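Local coordinates for Ets DNA-binding protein pokkuri (Drosophila melanogaster, PDB 1SV0) that represses transcription as an Ets-family DNA-binding factor that holds back photoreceptor development against Ras signalling, this chain being its SAM (Pointed) domain, at residues A[39-44]-A[55-60]. The protein carries 1 engineered substitution. Numbering follows the deposited sequence.
Sequences FQMNGK and GHRCPG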
loop_
_atom_site.group_PDB
_atom_site.type_symbol
_atom_site.label_atom_id
_atom_site.label_comp_id
_atom_site.label_asym_id
_atom_site.label_seq_id
_atom_site.Cartn_x
_atom_site.Cartn_y
_atom_site.Cartn_z
ATOM N N PHE A 39 -5.556 -12.098 -12.327
ATOM C CA PHE A 39 -4.335 -11.548 -12.902
ATOM C C PHE A 39 -3.575 -12.476 -13.849
ATOM O O PHE A 39 -2.343 -12.427 -13.918
ATOM C CB PHE A 39 -3.384 -11.087 -11.787
ATOM C CG PHE A 39 -3.909 -9.931 -10.973
ATOM C CD1 PHE A 39 -4.647 -10.155 -9.816
ATOM C CD2 PHE A 39 -3.680 -8.619 -11.380
ATOM C CE1 PHE A 39 -5.155 -9.083 -9.065
ATOM C CE2 PHE A 39 -4.180 -7.542 -10.642
ATOM C CZ PHE A 39 -4.921 -7.778 -9.477
ATOM N N GLN A 40 -4.294 -13.324 -14.578
ATOM C CA GLN A 40 -3.639 -14.224 -15.519
ATOM C C GLN A 40 -3.444 -13.464 -16.822
ATOM O O GLN A 40 -4.234 -13.600 -17.754
ATOM C CB GLN A 40 -4.496 -15.469 -15.756
ATOM C CG GLN A 40 -4.700 -16.317 -14.511
ATOM C CD GLN A 40 -3.391 -16.772 -13.898
ATOM O OE1 GLN A 40 -2.525 -17.321 -14.584
ATOM N NE2 GLN A 40 -3.241 -16.557 -12.596
ATOM N N MET A 41 -2.382 -12.666 -16.879
ATOM C CA MET A 41 -2.092 -11.859 -18.055
ATOM C C MET A 41 -0.610 -11.492 -18.093
ATOM O O MET A 41 0.074 -11.541 -17.072
ATOM C CB MET A 41 -2.927 -10.579 -18.012
ATOM C CG MET A 41 -2.614 -9.705 -16.801
ATOM S SD MET A 41 -3.658 -8.254 -16.633
ATOM C CE MET A 41 -5.168 -9.005 -16.099
ATOM N N ASN A 42 -0.115 -11.113 -19.270
ATOM C CA ASN A 42 1.281 -10.732 -19.397
ATOM C C ASN A 42 1.503 -9.288 -18.940
ATOM O O ASN A 42 0.555 -8.571 -18.614
ATOM C CB ASN A 42 1.750 -10.900 -20.844
ATOM C CG ASN A 42 0.916 -10.099 -21.827
ATOM O OD1 ASN A 42 0.392 -9.037 -21.493
ATOM N ND2 ASN A 42 0.801 -10.603 -23.055
ATOM N N GLY A 43 2.761 -8.868 -18.922
ATOM C CA GLY A 43 3.086 -7.518 -18.493
ATOM C C GLY A 43 2.426 -6.423 -19.316
ATOM O O GLY A 43 1.994 -5.397 -18.780
ATOM N N LYS A 44 2.343 -6.637 -20.624
ATOM C CA LYS A 44 1.736 -5.656 -21.515
ATOM C C LYS A 44 0.340 -5.266 -21.050
ATOM O O LYS A 44 0.018 -4.085 -20.951
ATOM C CB LYS A 44 1.664 -6.216 -22.938
ATOM C CG LYS A 44 1.234 -5.211 -24.001
ATOM C CD LYS A 44 1.383 -5.821 -25.397
ATOM C CE LYS A 44 1.142 -4.797 -26.498
ATOM N NZ LYS A 44 1.492 -5.342 -27.852
ATOM N N GLY A 55 -8.392 -1.574 -8.661
ATOM C CA GLY A 55 -9.262 -1.444 -7.507
ATOM C C GLY A 55 -10.262 -2.576 -7.418
ATOM O O GLY A 55 -10.514 -3.104 -6.338
ATOM N N HIS A 56 -10.829 -2.954 -8.559
ATOM C CA HIS A 56 -11.808 -4.033 -8.596
ATOM C C HIS A 56 -11.181 -5.393 -8.287
ATOM O O HIS A 56 -11.789 -6.214 -7.600
ATOM C CB HIS A 56 -12.492 -4.084 -9.964
ATOM C CG HIS A 56 -13.255 -2.843 -10.308
ATOM N ND1 HIS A 56 -14.054 -2.182 -9.398
ATOM C CD2 HIS A 56 -13.370 -2.160 -11.474
ATOM C CE1 HIS A 56 -14.628 -1.149 -9.989
ATOM N NE2 HIS A 56 -14.229 -1.113 -11.248
ATOM N N ARG A 57 -9.972 -5.623 -8.794
ATOM C CA ARG A 57 -9.255 -6.885 -8.579
ATOM C C ARG A 57 -8.580 -7.000 -7.213
ATOM O O ARG A 57 -8.266 -8.101 -6.763
ATOM C CB ARG A 57 -8.193 -7.089 -9.663
ATOM C CG ARG A 57 -8.696 -7.710 -10.948
ATOM C CD ARG A 57 -8.427 -6.812 -12.129
ATOM N NE ARG A 57 -8.511 -7.534 -13.392
ATOM C CZ ARG A 57 -8.762 -6.955 -14.559
ATOM N NH1 ARG A 57 -8.962 -5.644 -14.618
ATOM N NH2 ARG A 57 -8.810 -7.683 -15.669
ATOM N N CYS A 58 -8.333 -5.863 -6.573
ATOM C CA CYS A 58 -7.699 -5.843 -5.261
ATOM C C CYS A 58 -8.301 -4.707 -4.455
ATOM O O CYS A 58 -7.708 -3.636 -4.333
ATOM C CB CYS A 58 -6.187 -5.635 -5.388
ATOM S SG CYS A 58 -5.314 -5.593 -3.797
ATOM N N PRO A 59 -9.501 -4.925 -3.898
ATOM C CA PRO A 59 -10.168 -3.895 -3.106
ATOM C C PRO A 59 -9.355 -3.569 -1.859
ATOM O O PRO A 59 -8.912 -4.467 -1.143
ATOM C CB PRO A 59 -11.513 -4.537 -2.779
ATOM C CG PRO A 59 -11.146 -5.975 -2.630
ATOM C CD PRO A 59 -10.236 -6.200 -3.823
ATOM N N GLY A 60 -9.152 -2.281 -1.608
ATOM C CA GLY A 60 -8.389 -1.888 -0.442
ATOM C C GLY A 60 -6.949 -1.511 -0.737
ATOM O O GLY A 60 -6.388 -0.673 -0.038
#
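F39 and R57 meet where two parts of a helical SAM/Pointed domain come together, the loop leading into helix 43-46 and the last turn of helix 51-57, and the pair illustrates how an arginine can serve packing through its aliphatic part. The outer end of the phenyl ring abuts the base of the arginine chain: CZ of F39 stands 3.3 Å from CB of R57, with CE1 of F39 at 3.7 Å from the same CB. The ring touches CB and CG rather than the guanidinium, whose plane is turned 41° from it. The same phenyl side chain also touches L22 of helix 15-28 and L34. With an alanine in place of F39, a gap is likely to open beside CB and CG of R57, and the ring's contacts with L22 and L34 would probably be lost. The arginine bends at chi2 and extends past the ring toward M41; NE makes a weak hydrogen bond to L38 O, and NH1 a long, weak ion pair with D53 of its own helix. M41 comes to meet R57 head-on; its chain turns at chi3 (73°), bringing the methyl CE of M41 to 3.9 Å from NH2 of R57.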